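Local coordinates for threonine synthase (Brucella melitensis bv. 1, PDB 4F4F), which probably catalyses the pyridoxal-phosphate-dependent conversion of O-phospho-L-homoserine and water into L-threonine and phosphate, the last step of threonine biosynthesis, at residues P37-F43 / A62-F67; I48-R52 / L244-D250; I265-Y269 / R323-E327. All coordinates share one frame; numbering follows the deposited sequence.

Interaction 1 of 3, residues P37-F43 / A62-F67; sequences PQEYPQF and AVLTPF
The loop that leaves strand 35-37 in the N-terminal region of threonine synthase lies against helix 56-64 and the residues that follow it, where P41 meets P66 and F67. P41 sets its pyrrolidine over one face of the F67 ring, with P41 CG 3.9 Å from the ring centroid and 12° off the normal, a CH-pi contact. A compact, rigid proline ring suits an aromatic face, and P41 CD comes within 3.5 Å of F67 CE1. P37 approaches the same ring at its edge, its CG lying 3.8 Å from F67 CE1. With CG of F67 anti to its carbonyl carbon (chi1 -69°), the ring swings back to the loop although its CB does not point there. Beside it P41 CB touches P66 CB at 3.6 Å, proline against proline.

The contact closes one part of the N-terminal region on itself, while its flanks reach the cofactor-binding part of the chain: Y40 packs on F266 and V270 of helix 263-274, and V63 on V236 and F240 of helix 236-245. Farther along the loop, F43 meets the helix with its rim. F43 CZ lies 3.4 Å from A62 O, which sits in the ring plane, where the slightly positive ring hydrogens suit a carbonyl oxygen; V63 CG2 is 4.3 Å from F43 CZ. Q42 NE2 donates to Y40 O over 3.1 Å, from above the carbonyl plane, and also bonds R273 O of helix 263-274.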
# COMPACT_ATOMS: atom_id res chain seq x y z
N PRO A 37 -9.74 11.57 -7.20
CA PRO A 37 -10.89 12.40 -6.97
C PRO A 37 -10.91 13.63 -7.84
O PRO A 37 -9.88 14.23 -8.06
CB PRO A 37 -10.79 12.80 -5.49
CG PRO A 37 -9.71 12.04 -4.92
CD PRO A 37 -9.01 11.24 -5.96
N GLN A 38 -12.09 13.99 -8.34
CA GLN A 38 -12.24 15.17 -9.15
C GLN A 38 -11.93 16.42 -8.31
O GLN A 38 -11.45 17.43 -8.82
CB GLN A 38 -13.67 15.23 -9.65
CG GLN A 38 -13.97 16.39 -10.58
CD GLN A 38 -15.40 16.37 -11.00
OE1 GLN A 38 -16.29 16.79 -10.25
NE2 GLN A 38 -15.65 15.91 -12.19
N GLU A 39 -12.25 16.34 -7.02
CA GLU A 39 -11.82 17.33 -6.05
C GLU A 39 -11.57 16.65 -4.73
O GLU A 39 -12.11 15.56 -4.46
CB GLU A 39 -12.88 18.40 -5.83
CG GLU A 39 -14.20 17.85 -5.35
CD GLU A 39 -15.27 17.98 -6.40
OE1 GLU A 39 -16.43 18.16 -5.98
OE2 GLU A 39 -14.97 17.94 -7.63
N TYR A 40 -10.76 17.29 -3.90
CA TYR A 40 -10.45 16.74 -2.60
C TYR A 40 -11.40 17.28 -1.54
O TYR A 40 -11.63 18.48 -1.45
CB TYR A 40 -9.01 17.00 -2.22
CG TYR A 40 -8.09 16.16 -3.03
CD1 TYR A 40 -7.97 14.80 -2.79
CD2 TYR A 40 -7.41 16.69 -4.11
CE1 TYR A 40 -7.13 14.02 -3.56
CE2 TYR A 40 -6.58 15.91 -4.89
CZ TYR A 40 -6.45 14.59 -4.61
OH TYR A 40 -5.65 13.87 -5.44
N PRO A 41 -11.95 16.39 -0.71
CA PRO A 41 -12.77 16.83 0.42
C PRO A 41 -11.92 17.69 1.34
O PRO A 41 -10.74 17.44 1.47
CB PRO A 41 -13.12 15.52 1.12
CG PRO A 41 -13.00 14.49 0.05
CD PRO A 41 -11.81 14.93 -0.74
N GLN A 42 -12.51 18.73 1.90
CA GLN A 42 -11.74 19.69 2.66
C GLN A 42 -12.12 19.68 4.13
O GLN A 42 -13.29 19.57 4.49
CB GLN A 42 -11.92 21.10 2.11
CG GLN A 42 -11.41 21.23 0.71
CD GLN A 42 -9.91 21.12 0.66
OE1 GLN A 42 -9.20 21.81 1.40
NE2 GLN A 42 -9.41 20.26 -0.21
N PHE A 43 -11.10 19.84 4.97
CA PHE A 43 -11.26 20.05 6.41
C PHE A 43 -10.62 21.36 6.81
O PHE A 43 -9.43 21.58 6.55
CB PHE A 43 -10.57 18.92 7.20
CG PHE A 43 -11.35 17.66 7.25
CD1 PHE A 43 -11.47 16.85 6.15
CD2 PHE A 43 -11.95 17.27 8.44
CE1 PHE A 43 -12.21 15.68 6.20
CE2 PHE A 43 -12.67 16.09 8.50
CZ PHE A 43 -12.81 15.30 7.38
N ALA A 62 -14.86 9.99 9.50
CA ALA A 62 -14.84 11.41 9.17
C ALA A 62 -14.04 11.65 7.89
O ALA A 62 -14.53 12.37 6.99
CB ALA A 62 -14.29 12.26 10.33
N VAL A 63 -12.86 11.05 7.78
CA VAL A 63 -11.90 11.35 6.70
C VAL A 63 -12.30 10.68 5.38
O VAL A 63 -12.18 11.26 4.28
CB VAL A 63 -10.46 11.02 7.24
CG1 VAL A 63 -9.40 10.83 6.18
CG2 VAL A 63 -10.07 12.11 8.26
N LEU A 64 -12.79 9.45 5.46
CA LEU A 64 -13.11 8.66 4.29
C LEU A 64 -14.52 8.83 3.70
O LEU A 64 -14.68 8.68 2.48
CB LEU A 64 -12.86 7.16 4.57
CG LEU A 64 -11.44 6.82 4.99
CD1 LEU A 64 -11.28 5.33 5.20
CD2 LEU A 64 -10.37 7.35 4.02
N THR A 65 -15.52 9.12 4.53
CA THR A 65 -16.89 9.16 4.05
C THR A 65 -17.09 10.05 2.80
O THR A 65 -17.77 9.65 1.86
CB THR A 65 -17.88 9.56 5.19
OG1 THR A 65 -17.91 8.52 6.15
CG2 THR A 65 -19.33 9.76 4.71
N PRO A 66 -16.47 11.25 2.77
CA PRO A 66 -16.69 12.13 1.61
C PRO A 66 -16.24 11.48 0.31
O PRO A 66 -16.80 11.77 -0.73
CB PRO A 66 -15.87 13.38 1.91
CG PRO A 66 -15.59 13.35 3.38
CD PRO A 66 -15.74 11.93 3.86
N PHE A 67 -15.20 10.65 0.37
CA PHE A 67 -14.73 9.95 -0.81
C PHE A 67 -15.72 8.94 -1.42
O PHE A 67 -15.61 8.63 -2.62
CB PHE A 67 -13.39 9.24 -0.54
CG PHE A 67 -12.24 10.17 -0.34
CD1 PHE A 67 -11.66 10.81 -1.42
CD2 PHE A 67 -11.72 10.41 0.92
CE1 PHE A 67 -10.59 11.68 -1.25
CE2 PHE A 67 -10.65 11.27 1.11
CZ PHE A 67 -10.06 11.90 0.02

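Interaction 2 of 3, residues I48-R52 / L244-D250; sequences IRALR and LSLGAPD
L244 packs against I48 and L51, one methyl to each, so that the aliphatic part of this contact is close. L244 CD2 packs on I48 CG2 at 3.7 Å, and L244 CD1 on L51 CB at 3.6 Å. I48 holds CG2 anti to its backbone N, which directs this branch to L244 and also to A248 and P249. The aliphatic stem of R49 also runs close over the proline ring, with R49 CG 3.3 Å from P249 CD, while P249 CG lies over one face of the R49 guanidinium.

Helix 236-245 runs out here in a Schellman motif: G247 takes a positive phi of 112°, a value at which any side chain would press on the preceding carbonyl. The peptide before P249 is cis, and D250 follows it, facing R49 and R52.

Toward solvent the contact is polar. R49 grips D250 side-on, NE to OD2 at 3.1 Å and NH2 to OD1 at 2.8 Å, both on the syn side of the carboxylate and both nearly straight (163°). R52 NH2 adds a second donor to D250 OD2, at its anti lone pair, 2.8 Å away and in a more bent bond (145°). One carboxylate thus joins two arginines and probably offsets part of their charge, R49 having a further partner in E46. R52 NH2 also donates to G247 O at 3.2 Å, from above the carbonyl plane. On this looser side a water accepts a hydrogen bond from R52 NE at 2.7 Å and donates to L244 O and A248 O, linking the arginine to two backbone carbonyls.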
# COMPACT_ATOMS: atom_id res chain seq x y z
N ILE A 48 -10.66 19.90 11.92
CA ILE A 48 -9.61 18.98 12.39
C ILE A 48 -9.57 18.98 13.93
O ILE A 48 -9.51 17.92 14.56
CB ILE A 48 -8.22 19.28 11.76
CG1 ILE A 48 -8.28 19.11 10.23
CG2 ILE A 48 -7.15 18.40 12.41
CD1 ILE A 48 -7.03 19.65 9.52
N ARG A 49 -9.64 20.17 14.53
CA ARG A 49 -9.72 20.23 16.01
C ARG A 49 -10.88 19.37 16.53
O ARG A 49 -10.74 18.70 17.56
CB ARG A 49 -9.80 21.65 16.52
CG ARG A 49 -8.48 22.42 16.38
CD ARG A 49 -8.44 23.73 17.14
NE ARG A 49 -7.37 24.55 16.59
CZ ARG A 49 -7.52 25.41 15.57
NH1 ARG A 49 -8.73 25.64 15.03
NH2 ARG A 49 -6.47 26.09 15.11
N ALA A 50 -11.97 19.34 15.79
CA ALA A 50 -13.16 18.56 16.18
C ALA A 50 -12.91 17.05 16.20
O ALA A 50 -13.66 16.33 16.83
CB ALA A 50 -14.38 18.92 15.32
N LEU A 51 -11.85 16.58 15.55
CA LEU A 51 -11.48 15.15 15.55
C LEU A 51 -10.73 14.72 16.81
O LEU A 51 -10.54 13.51 17.03
CB LEU A 51 -10.62 14.85 14.32
CG LEU A 51 -11.36 15.09 13.01
CD1 LEU A 51 -10.45 14.80 11.84
CD2 LEU A 51 -12.68 14.34 12.94
N ARG A 52 -10.32 15.69 17.64
CA ARG A 52 -9.50 15.37 18.83
C ARG A 52 -10.27 14.47 19.78
O ARG A 52 -11.44 14.70 20.05
CB ARG A 52 -9.02 16.63 19.54
CG ARG A 52 -7.90 17.35 18.79
CD ARG A 52 -7.66 18.72 19.40
NE ARG A 52 -6.46 19.32 18.83
CZ ARG A 52 -6.11 20.58 18.99
NH1 ARG A 52 -6.85 21.43 19.69
NH2 ARG A 52 -4.99 20.99 18.45
N LEU A 244 -2.94 14.26 14.67
CA LEU A 244 -3.79 14.67 15.79
C LEU A 244 -3.13 14.36 17.13
O LEU A 244 -3.22 15.15 18.08
CB LEU A 244 -5.15 13.97 15.74
CG LEU A 244 -6.14 14.45 14.69
CD1 LEU A 244 -7.28 13.40 14.51
CD2 LEU A 244 -6.65 15.85 15.11
N SER A 245 -2.42 13.24 17.23
CA SER A 245 -1.74 12.92 18.48
C SER A 245 -0.70 14.01 18.79
O SER A 245 -0.50 14.34 19.94
CB SER A 245 -1.05 11.54 18.42
OG SER A 245 -1.98 10.47 18.32
N LEU A 246 -0.07 14.55 17.75
CA LEU A 246 0.97 15.55 17.91
C LEU A 246 0.54 17.00 17.88
O LEU A 246 1.38 17.92 17.98
CB LEU A 246 2.11 15.29 16.89
CG LEU A 246 2.58 13.84 16.91
CD1 LEU A 246 3.55 13.62 15.74
CD2 LEU A 246 3.19 13.50 18.26
N GLY A 247 -0.76 17.23 17.82
CA GLY A 247 -1.29 18.55 18.02
C GLY A 247 -1.91 19.21 16.82
O GLY A 247 -2.28 20.40 16.88
N ALA A 248 -2.09 18.45 15.74
CA ALA A 248 -2.82 18.98 14.58
C ALA A 248 -4.15 19.60 15.00
O ALA A 248 -4.85 19.05 15.87
CB ALA A 248 -3.03 17.89 13.52
N PRO A 249 -4.53 20.73 14.38
CA PRO A 249 -3.91 21.42 13.28
C PRO A 249 -3.04 22.58 13.72
O PRO A 249 -2.63 23.35 12.89
CB PRO A 249 -5.11 22.01 12.53
CG PRO A 249 -6.05 22.37 13.60
CD PRO A 249 -5.81 21.35 14.73
N ASP A 250 -2.79 22.71 15.01
CA ASP A 250 -2.08 23.88 15.53
C ASP A 250 -0.58 23.85 15.32
O ASP A 250 0.09 24.87 15.50
CB ASP A 250 -2.41 24.07 17.00
CG ASP A 250 -3.85 24.47 17.18
OD1 ASP A 250 -4.21 25.55 16.71
OD2 ASP A 250 -4.63 23.70 17.70
O HOH W 1 -4.45 17.67 18.00

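Interaction 3 of 3, residues I265-Y269 / R323-E327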
# COMPACT_ATOMS: atom_id res chain seq x y z
N ILE A 265 2.79 7.26 0.46
CA ILE A 265 3.10 8.67 0.55
C ILE A 265 2.10 9.52 -0.25
O ILE A 265 1.82 10.66 0.16
CB ILE A 265 4.57 8.97 0.16
CG1 ILE A 265 4.99 10.30 0.80
CG2 ILE A 265 4.77 8.93 -1.35
CD1 ILE A 265 6.45 10.71 0.54
N PHE A 266 1.56 8.98 -1.33
CA PHE A 266 0.53 9.73 -2.06
C PHE A 266 -0.69 9.98 -1.15
O PHE A 266 -1.27 11.04 -1.21
CB PHE A 266 0.13 9.12 -3.42
CG PHE A 266 -0.75 10.06 -4.23
CD1 PHE A 266 -0.19 11.05 -4.98
CD2 PHE A 266 -2.15 9.97 -4.15
CE1 PHE A 266 -0.99 11.98 -5.67
CE2 PHE A 266 -2.96 10.87 -4.84
CZ PHE A 266 -2.38 11.88 -5.60
N ALA A 267 -1.03 9.04 -0.29
CA ALA A 267 -2.10 9.21 0.71
C ALA A 267 -1.82 10.33 1.69
O ALA A 267 -2.76 11.06 2.10
CB ALA A 267 -2.40 7.90 1.47
N GLY A 268 -0.55 10.52 2.03
CA GLY A 268 -0.12 11.66 2.86
C GLY A 268 -0.29 12.96 2.11
O GLY A 268 -0.75 13.96 2.67
N TYR A 269 0.03 12.95 0.82
CA TYR A 269 -0.23 14.10 -0.04
C TYR A 269 -1.73 14.44 -0.05
O TYR A 269 -2.11 15.63 0.01
CB TYR A 269 0.34 13.86 -1.44
CG TYR A 269 -0.02 14.92 -2.44
CD1 TYR A 269 0.71 16.09 -2.56
CD2 TYR A 269 -1.09 14.74 -3.29
CE1 TYR A 269 0.36 17.06 -3.47
CE2 TYR A 269 -1.42 15.70 -4.23
CZ TYR A 269 -0.70 16.85 -4.30
OH TYR A 269 -1.09 17.82 -5.21
N ARG A 323 0.12 9.44 -10.28
CA ARG A 323 -0.90 10.25 -9.64
C ARG A 323 -0.29 11.59 -9.24
O ARG A 323 -0.90 12.67 -9.48
CB ARG A 323 -1.54 9.53 -8.46
CG ARG A 323 -2.57 8.51 -8.84
CD ARG A 323 -3.12 7.76 -7.63
NE ARG A 323 -4.42 7.14 -7.91
CZ ARG A 323 -4.62 5.84 -8.14
NH1 ARG A 323 -3.62 4.95 -8.11
NH2 ARG A 323 -5.82 5.40 -8.40
N LEU A 324 0.93 11.57 -8.71
CA LEU A 324 1.56 12.85 -8.36
C LEU A 324 1.92 13.64 -9.61
O LEU A 324 1.78 14.89 -9.62
CB LEU A 324 2.78 12.69 -7.46
CG LEU A 324 3.58 13.97 -7.11
CD1 LEU A 324 2.70 15.00 -6.40
CD2 LEU A 324 4.79 13.63 -6.27
N LEU A 325 2.43 12.97 -10.65
CA LEU A 325 2.72 13.66 -11.89
C LEU A 325 1.52 14.46 -12.39
O LEU A 325 1.66 15.59 -12.85
CB LEU A 325 3.16 12.66 -12.99
CG LEU A 325 4.55 12.06 -12.84
CD1 LEU A 325 4.83 11.01 -13.92
CD2 LEU A 325 5.62 13.16 -12.90
N PHE A 326 0.34 13.85 -12.36
CA PHE A 326 -0.90 14.50 -12.82
C PHE A 326 -1.14 15.77 -12.01
O PHE A 326 -1.36 16.84 -12.59
CB PHE A 326 -2.08 13.52 -12.65
CG PHE A 326 -3.40 13.99 -13.19
CD1 PHE A 326 -3.55 14.32 -14.52
CD2 PHE A 326 -4.53 14.02 -12.36
CE1 PHE A 326 -4.80 14.69 -15.02
CE2 PHE A 326 -5.77 14.38 -12.85
CZ PHE A 326 -5.91 14.72 -14.19
N GLU A 327 -1.05 15.67 -10.69
CA GLU A 327 -1.29 16.84 -9.84
C GLU A 327 -0.24 17.94 -10.08
O GLU A 327 -0.57 19.14 -10.17
CB GLU A 327 -1.30 16.42 -8.36
CG GLU A 327 -2.37 15.39 -8.02
CD GLU A 327 -3.76 15.93 -8.00
OE1 GLU A 327 -3.98 17.10 -8.46
OE2 GLU A 327 -4.65 15.18 -7.57
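F266 and R323 meet face to chain: R323 CB stands over one face of the phenyl ring, 3.8 Å from its centroid and 15° off the normal, as a CH-pi contact. F266 has CG anti to its backbone N, which sends the ring across to the neighbouring helix. The arginine suits the place because its CB and methylene stem are apolar and its end leads away, where NH2 bonds to Y35 O and NH1 to I227 O, so that the buried guanidinium is well supplied with acceptors.

These helices, 263-274 and 321-328, run in roughly the same direction, their short segments 30° apart and 11.4 Å between axes at closest approach; side chains of both meet between them, with L36 of strand 35-37 packing on F266, R323 and E327. The contact lies beside the cofactor site of this pyridoxal-phosphate enzyme: F266 is about 8 Å from the bound PLP, side chain to ligand, and L324 packs on F262, one of the residues that bind it. L324 also puts its CD1 over a face of the Y269 ring, near the rim, 4.3 Å from Y269 CE1.

E327 can be traced outward atom by atom. Its CB touches Y269 OH at 3.5 Å. Its CG lies 3.9 Å from Y269 CE2 and also 4.3 Å from F266 CZ, at the edge of that ring. The chain then bends (chi2 -73°), turning the carboxylate to polar neighbours beyond the two segments: OE2 accepts from Y40 OH and forms a salt bridge with R331, while OE1 has a long, weak ion pair with R273, whose NH1 also bonds Y269 OH. A glutamate here offers methylenes to the aromatic rings and a charge to the arginines.

In the fold
Interaction 1 joins two neighbouring parts of the N-terminal region; interaction 2 touches it through F43 and A62, interaction 3 through Y40. Its centre is about 17 Å from that of interaction 2 and about 15 Å from that of interaction 3, while the centres of 2 and 3 are about 23 Å apart and the two do not touch. F43 packs on I48 and L51, A62 on L51. Along the chain, the segments of interactions 1 and 2 alternate, whereas interaction 3 opens after both have closed. Interaction 2 ties the N-terminal region to the end of helix 236-245, and interaction 3 lies within the cofactor-binding region, so the N-terminal region packs on two of its helices, 236-245 and 263-274.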